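Local atomic coordinates of first ORF in transposon ISC1904 (Sulfolobus solfataricus, PDB entry 3ILX), a protein that probably binds DNA and exchanges its strands as a serine recombinase of a transposon, the chain here being its resolvase-type domain. Residues 66-80 / 93-107. Residues are numbered along the deposited sequence; the frame is centred on the assembly and turned at random.
Sequences RVITAYPDRLVRFGF and EIVVLNQEDKTPEEE
In this resolvase-type domain, parallel strands 66-69 and 93-96 pair at the edge of the sheet, and the loops after them meet in a cluster of charged residues. Val-67 N donates to Glu-93 O, and Val-67 O accepts from Val-95 N at 2.7 Å. Thr-69 continues the pattern with Val-95 O and Leu-97 N. At the strand starts, Arg-66 NE lies 2.8 Å from Glu-93 OE1 in a salt bridge, its hydrogen bond weak and bent; guanidinium and carboxylate stand almost perpendicular, 87° apart. On the Val-67 face, Ile-94 CG2 touches both Leu-75 CD1 and Phe-80 CZ, and Val-96 CG1 packs against Pro-72 CG.

Beyond the strands, Tyr-71 lies against the 101-102 backbone, with Lys-102 N 3.4 Å above the ring plane over its centre. Arg-74 CG lies over the opposite face, toward the rim. The tyrosine CG sits between its own backbone N and carbonyl carbon (chi1 39°), which turns the ring onto this loop. Tyr-71 OH lies centrally 3.3 Å above the Arg-74 guanidinium plane. A serine here would probably strip the cover from the Asp-101 to Lys-102 backbone and leave the Arg-74 guanidinium without the hydroxyl over its face.

Asp-101 OD1 accepts from Asp-73 N in a nearly straight bond (169°). Thr-103 OG1 donates to Asp-73 OD2 in a doubtfully short 2.5 Å bond. Arg-74 NH2 meets Glu-107 OE1 at 2.7 Å, close to the guanidinium plane, and a water joins Arg-74 NH1 to the same oxygen. Arg-77 also reaches Asp-73 OD2, through weak bonds.

Arg-10 from strand 4-11 binds Glu-107 OE2, and Asp-111 pairs with Arg-77 NE. Strand 66-69 bonds to strand 4-11 on its other side, Leu-97 packs on helix 19-30, and Ile-94 on helix 80-89.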
loop_
_atom_site.group_PDB
_atom_site.type_symbol
_atom_site.label_atom_id
_atom_site.label_comp_id
_atom_site.label_asym_id
_atom_site.label_seq_id
_atom_site.Cartn_x
_atom_site.Cartn_y
_atom_site.Cartn_z
ATOM N N ARG A 66 -4.794 21.124 -0.134
ATOM C CA ARG A 66 -5.458 20.295 -1.134
ATOM C C ARG A 66 -4.455 19.687 -2.143
ATOM O O ARG A 66 -3.530 20.371 -2.588
ATOM C CB ARG A 66 -6.506 21.164 -1.844
ATOM C CG ARG A 66 -7.464 20.403 -2.659
ATOM C CD ARG A 66 -8.539 21.332 -3.196
ATOM N NE ARG A 66 -9.580 21.682 -2.233
ATOM C CZ ARG A 66 -10.626 22.456 -2.532
ATOM N NH1 ARG A 66 -10.753 22.965 -3.756
ATOM N NH2 ARG A 66 -11.545 22.736 -1.617
ATOM N N VAL A 67 -4.616 18.408 -2.464
ATOM C CA VAL A 67 -3.819 17.772 -3.522
ATOM C C VAL A 67 -4.796 17.343 -4.613
ATOM O O VAL A 67 -5.762 16.636 -4.311
ATOM C CB VAL A 67 -3.136 16.480 -3.060
ATOM C CG1 VAL A 67 -2.249 15.904 -4.193
ATOM C CG2 VAL A 67 -2.357 16.698 -1.747
ATOM N N ILE A 68 -4.531 17.744 -5.852
ATOM C CA ILE A 68 -5.350 17.342 -6.997
ATOM C C ILE A 68 -4.545 16.390 -7.902
ATOM O O ILE A 68 -3.377 16.623 -8.210
ATOM C CB ILE A 68 -5.910 18.541 -7.778
ATOM C CG1 ILE A 68 -6.737 19.461 -6.843
ATOM C CG2 ILE A 68 -6.788 18.062 -8.963
ATOM C CD1 ILE A 68 -6.012 20.630 -6.337
ATOM N N THR A 69 -5.172 15.272 -8.249
ATOM C CA THR A 69 -4.523 14.278 -9.087
ATOM C C THR A 69 -5.578 13.776 -10.068
ATOM O O THR A 69 -6.799 13.987 -9.843
ATOM C CB THR A 69 -3.771 13.202 -8.193
ATOM O OG1 THR A 69 -2.850 12.454 -8.989
ATOM C CG2 THR A 69 -4.738 12.290 -7.479
ATOM N N ALA A 70 -5.137 13.205 -11.194
ATOM C CA ALA A 70 -6.077 12.776 -12.247
ATOM C C ALA A 70 -7.031 11.637 -11.826
ATOM O O ALA A 70 -8.231 11.633 -12.161
ATOM C CB ALA A 70 -5.308 12.406 -13.524
ATOM N N TYR A 71 -6.474 10.661 -11.116
ATOM C CA TYR A 71 -7.224 9.560 -10.517
ATOM C C TYR A 71 -6.388 8.918 -9.393
ATOM O O TYR A 71 -5.172 9.214 -9.262
ATOM C CB TYR A 71 -7.709 8.546 -11.584
ATOM C CG TYR A 71 -6.704 8.280 -12.690
ATOM C CD1 TYR A 71 -5.739 7.277 -12.538
ATOM C CD2 TYR A 71 -6.711 9.025 -13.883
ATOM C CE1 TYR A 71 -4.819 7.004 -13.541
ATOM C CE2 TYR A 71 -5.761 8.773 -14.887
ATOM C CZ TYR A 71 -4.813 7.760 -14.692
ATOM O OH TYR A 71 -3.855 7.450 -15.649
ATOM N N PRO A 72 -7.028 8.060 -8.565
ATOM C CA PRO A 72 -6.351 7.637 -7.328
ATOM C C PRO A 72 -4.981 6.940 -7.537
ATOM O O PRO A 72 -4.020 7.230 -6.778
ATOM C CB PRO A 72 -7.381 6.696 -6.656
ATOM C CG PRO A 72 -8.771 7.243 -7.190
ATOM C CD PRO A 72 -8.435 7.592 -8.632
ATOM N N ASP A 73 -4.867 6.075 -8.562
ATOM C CA ASP A 73 -3.587 5.332 -8.756
ATOM C C ASP A 73 -2.423 6.202 -9.251
ATOM O O ASP A 73 -1.264 5.765 -9.242
ATOM C CB ASP A 73 -3.750 4.036 -9.570
ATOM C CG ASP A 73 -3.607 4.249 -11.066
ATOM O OD1 ASP A 73 -3.660 5.415 -11.524
ATOM O OD2 ASP A 73 -3.458 3.236 -11.796
ATOM N N ARG A 74 -2.703 7.461 -9.596
ATOM C CA ARG A 74 -1.594 8.401 -9.769
ATOM C C ARG A 74 -0.759 8.527 -8.490
ATOM O O ARG A 74 0.485 8.591 -8.555
ATOM C CB ARG A 74 -2.081 9.775 -10.227
ATOM C CG ARG A 74 -2.746 9.784 -11.644
ATOM C CD ARG A 74 -1.787 9.188 -12.699
ATOM N NE ARG A 74 -1.908 7.733 -12.824
ATOM C CZ ARG A 74 -1.156 6.979 -13.633
ATOM N NH1 ARG A 74 -0.174 7.540 -14.361
ATOM N NH2 ARG A 74 -1.378 5.656 -13.711
ATOM N N LEU A 75 -1.418 8.554 -7.337
ATOM C CA LEU A 75 -0.686 8.700 -6.057
ATOM C C LEU A 75 0.017 7.432 -5.638
ATOM O O LEU A 75 1.213 7.457 -5.327
ATOM C CB LEU A 75 -1.591 9.224 -4.909
ATOM C CG LEU A 75 -1.712 10.755 -4.974
ATOM C CD1 LEU A 75 -2.944 11.280 -4.174
ATOM C CD2 LEU A 75 -0.387 11.443 -4.549
ATOM N N VAL A 76 -0.727 6.332 -5.578
ATOM C CA VAL A 76 -0.184 5.041 -5.146
ATOM C C VAL A 76 -0.976 3.917 -5.768
ATOM O O VAL A 76 -2.157 4.098 -6.137
ATOM C CB VAL A 76 -0.263 4.822 -3.591
ATOM C CG1 VAL A 76 0.822 5.607 -2.859
ATOM C CG2 VAL A 76 -1.659 5.173 -3.050
ATOM N N ARG A 77 -0.353 2.753 -5.858
ATOM C CA ARG A 77 -1.053 1.536 -6.288
ATOM C C ARG A 77 -1.782 0.885 -5.101
ATOM O O ARG A 77 -2.827 0.298 -5.274
ATOM C CB ARG A 77 -0.040 0.570 -6.925
ATOM C CG ARG A 77 -0.524 -0.862 -7.262
ATOM C CD ARG A 77 -1.596 -0.873 -8.325
ATOM N NE ARG A 77 -1.123 -0.236 -9.557
ATOM C CZ ARG A 77 -1.878 0.486 -10.393
ATOM N NH1 ARG A 77 -3.192 0.680 -10.176
ATOM N NH2 ARG A 77 -1.309 1.032 -11.467
ATOM N N PHE A 78 -1.210 0.962 -3.907
ATOM C CA PHE A 78 -1.851 0.399 -2.698
ATOM C C PHE A 78 -1.816 1.477 -1.643
ATOM O O PHE A 78 -0.865 2.249 -1.631
ATOM C CB PHE A 78 -1.040 -0.794 -2.147
ATOM C CG PHE A 78 -1.102 -2.025 -3.018
ATOM C CD1 PHE A 78 -2.270 -2.807 -3.058
ATOM C CD2 PHE A 78 -0.011 -2.386 -3.800
ATOM C CE1 PHE A 78 -2.348 -3.959 -3.883
ATOM C CE2 PHE A 78 -0.057 -3.539 -4.642
ATOM C CZ PHE A 78 -1.232 -4.325 -4.685
ATOM N N GLY A 79 -2.796 1.491 -0.735
ATOM C CA GLY A 79 -2.749 2.359 0.455
ATOM C C GLY A 79 -3.340 3.734 0.232
ATOM O O GLY A 79 -3.211 4.637 1.088
ATOM N N PHE A 80 -4.019 3.922 -0.891
ATOM C CA PHE A 80 -4.726 5.196 -1.065
ATOM C C PHE A 80 -5.536 5.571 0.204
ATOM O O PHE A 80 -5.557 6.725 0.617
ATOM C CB PHE A 80 -5.588 5.203 -2.342
ATOM C CG PHE A 80 -6.152 6.567 -2.685
ATOM C CD1 PHE A 80 -5.415 7.476 -3.412
ATOM C CD2 PHE A 80 -7.430 6.921 -2.275
ATOM C CE1 PHE A 80 -5.939 8.734 -3.754
ATOM C CE2 PHE A 80 -7.986 8.202 -2.601
ATOM C CZ PHE A 80 -7.240 9.104 -3.327
ATOM N N GLU A 93 -7.230 17.629 1.831
ATOM C CA GLU A 93 -8.194 16.864 1.051
ATOM C C GLU A 93 -7.495 16.436 -0.228
ATOM O O GLU A 93 -6.782 17.215 -0.823
ATOM C CB GLU A 93 -9.375 17.782 0.765
ATOM C CG GLU A 93 -10.086 17.615 -0.527
ATOM C CD GLU A 93 -11.107 18.722 -0.729
ATOM O OE1 GLU A 93 -10.801 19.918 -0.406
ATOM O OE2 GLU A 93 -12.229 18.398 -1.199
ATOM N N ILE A 94 -7.626 15.174 -0.603
ATOM C CA ILE A 94 -7.123 14.705 -1.888
ATOM C C ILE A 94 -8.319 14.781 -2.805
ATOM O O ILE A 94 -9.359 14.246 -2.467
ATOM C CB ILE A 94 -6.663 13.259 -1.851
ATOM C CG1 ILE A 94 -5.387 13.103 -1.028
ATOM C CG2 ILE A 94 -6.376 12.731 -3.249
ATOM C CD1 ILE A 94 -5.398 11.743 -0.302
ATOM N N VAL A 95 -8.155 15.448 -3.943
ATOM C CA VAL A 95 -9.161 15.501 -5.006
ATOM C C VAL A 95 -8.661 14.689 -6.191
ATOM O O VAL A 95 -7.513 14.861 -6.644
ATOM C CB VAL A 95 -9.463 16.945 -5.478
ATOM C CG1 VAL A 95 -10.615 16.961 -6.578
ATOM C CG2 VAL A 95 -9.846 17.787 -4.301
ATOM N N VAL A 96 -9.500 13.772 -6.656
ATOM C CA VAL A 96 -9.206 12.978 -7.837
ATOM C C VAL A 96 -10.204 13.459 -8.874
ATOM O O VAL A 96 -11.402 13.605 -8.568
ATOM C CB VAL A 96 -9.263 11.423 -7.563
ATOM C CG1 VAL A 96 -8.148 10.975 -6.598
ATOM C CG2 VAL A 96 -10.595 10.989 -6.966
ATOM N N LEU A 97 -9.734 13.791 -10.072
ATOM C CA LEU A 97 -10.635 14.348 -11.089
ATOM C C LEU A 97 -11.535 13.262 -11.641
ATOM O O LEU A 97 -12.616 13.527 -12.157
ATOM C CB LEU A 97 -9.862 14.996 -12.240
ATOM C CG LEU A 97 -8.955 16.171 -11.886
ATOM C CD1 LEU A 97 -8.347 16.708 -13.172
ATOM C CD2 LEU A 97 -9.709 17.249 -11.129
ATOM N N ASN A 98 -11.068 12.031 -11.551
ATOM C CA ASN A 98 -11.924 10.919 -11.837
ATOM C C ASN A 98 -11.754 9.850 -10.741
ATOM O O ASN A 98 -10.622 9.556 -10.319
ATOM C CB ASN A 98 -11.630 10.370 -13.236
ATOM C CG ASN A 98 -12.797 9.567 -13.792
ATOM O OD1 ASN A 98 -13.190 8.525 -13.233
ATOM N ND2 ASN A 98 -13.378 10.060 -14.881
ATOM N N GLN A 99 -12.888 9.305 -10.277
ATOM C CA GLN A 99 -12.906 8.250 -9.256
ATOM C C GLN A 99 -12.239 6.971 -9.762
ATOM O O GLN A 99 -11.531 6.304 -9.018
ATOM C CB GLN A 99 -14.358 7.946 -8.802
ATOM C CG GLN A 99 -14.975 9.057 -7.912
ATOM C CD GLN A 99 -14.279 9.166 -6.551
ATOM O OE1 GLN A 99 -14.111 8.170 -5.856
ATOM N NE2 GLN A 99 -13.882 10.379 -6.165
ATOM N N GLU A 100 -12.466 6.647 -11.033
ATOM C CA GLU A 100 -11.891 5.443 -11.622
ATOM C C GLU A 100 -10.563 5.726 -12.308
ATOM O O GLU A 100 -10.434 6.669 -13.111
ATOM C CB GLU A 100 -12.843 4.828 -12.636
ATOM C CG GLU A 100 -13.842 3.882 -11.996
ATOM C CD GLU A 100 -15.176 3.891 -12.704
ATOM O OE1 GLU A 100 -15.400 4.797 -13.536
ATOM O OE2 GLU A 100 -16.006 2.986 -12.438
ATOM N N ASP A 101 -9.610 4.850 -12.027
ATOM C CA ASP A 101 -8.306 4.870 -12.675
ATOM C C ASP A 101 -8.367 4.619 -14.177
ATOM O O ASP A 101 -9.108 3.772 -14.643
ATOM C CB ASP A 101 -7.424 3.806 -12.033
ATOM C CG ASP A 101 -7.056 4.153 -10.616
ATOM O OD1 ASP A 101 -6.919 5.358 -10.320
ATOM O OD2 ASP A 101 -6.883 3.219 -9.799
ATOM N N LYS A 102 -7.555 5.361 -14.914
ATOM C CA LYS A 102 -7.438 5.186 -16.348
ATOM C C LYS A 102 -6.018 4.726 -16.709
ATOM O O LYS A 102 -5.441 5.159 -17.688
ATOM C CB LYS A 102 -7.839 6.497 -17.068
ATOM C CG LYS A 102 -9.342 6.733 -17.112
ATOM C CD LYS A 102 -10.066 5.505 -17.735
ATOM C CE LYS A 102 -11.563 5.717 -17.947
ATOM N NZ LYS A 102 -12.303 5.811 -16.645
ATOM N N THR A 103 -5.454 3.875 -15.864
ATOM C CA THR A 103 -4.118 3.290 -16.047
ATOM C C THR A 103 -3.877 2.662 -17.423
ATOM O O THR A 103 -4.691 1.853 -17.868
ATOM C CB THR A 103 -3.962 2.188 -15.034
ATOM O OG1 THR A 103 -4.649 2.581 -13.838
ATOM C CG2 THR A 103 -2.494 1.923 -14.704
ATOM N N PRO A 104 -2.748 3.002 -18.097
ATOM C CA PRO A 104 -2.371 2.265 -19.316
ATOM C C PRO A 104 -2.108 0.784 -19.036
ATOM O O PRO A 104 -1.637 0.413 -17.947
ATOM C CB PRO A 104 -1.059 2.935 -19.743
ATOM C CG PRO A 104 -1.101 4.287 -19.098
ATOM C CD PRO A 104 -1.736 4.023 -17.771
ATOM N N GLU A 105 -2.383 -0.043 -20.034
ATOM C CA GLU A 105 -2.238 -1.472 -19.909
ATOM C C GLU A 105 -0.822 -1.826 -19.483
ATOM O O GLU A 105 -0.637 -2.628 -18.569
ATOM C CB GLU A 105 -2.579 -2.160 -21.232
ATOM C CG GLU A 105 -2.231 -3.647 -21.221
ATOM C CD GLU A 105 -2.882 -4.411 -22.343
ATOM O OE1 GLU A 105 -3.695 -3.825 -23.080
ATOM O OE2 GLU A 105 -2.598 -5.612 -22.473
ATOM N N GLU A 106 0.158 -1.234 -20.153
ATOM C CA GLU A 106 1.577 -1.490 -19.882
ATOM C C GLU A 106 1.921 -1.244 -18.414
ATOM O O GLU A 106 2.766 -1.939 -17.857
ATOM C CB GLU A 106 2.453 -0.597 -20.781
ATOM C CG GLU A 106 3.967 -0.767 -20.587
ATOM C CD GLU A 106 4.810 0.329 -21.269
ATOM O OE1 GLU A 106 4.323 1.000 -22.214
ATOM O OE2 GLU A 106 5.975 0.516 -20.848
ATOM N N GLU A 107 1.276 -0.246 -17.809
ATOM C CA GLU A 107 1.591 0.151 -16.444
ATOM C C GLU A 107 1.093 -0.946 -15.488
ATOM O O GLU A 107 1.832 -1.397 -14.597
ATOM C CB GLU A 107 1.005 1.531 -16.079
ATOM C CG GLU A 107 1.180 1.848 -14.563
ATOM C CD GLU A 107 0.740 3.253 -14.136
ATOM O OE1 GLU A 107 0.347 4.056 -15.002
ATOM O OE2 GLU A 107 0.792 3.550 -12.912
HETATM O O HOH W 1 1.667 5.893 -16.161
#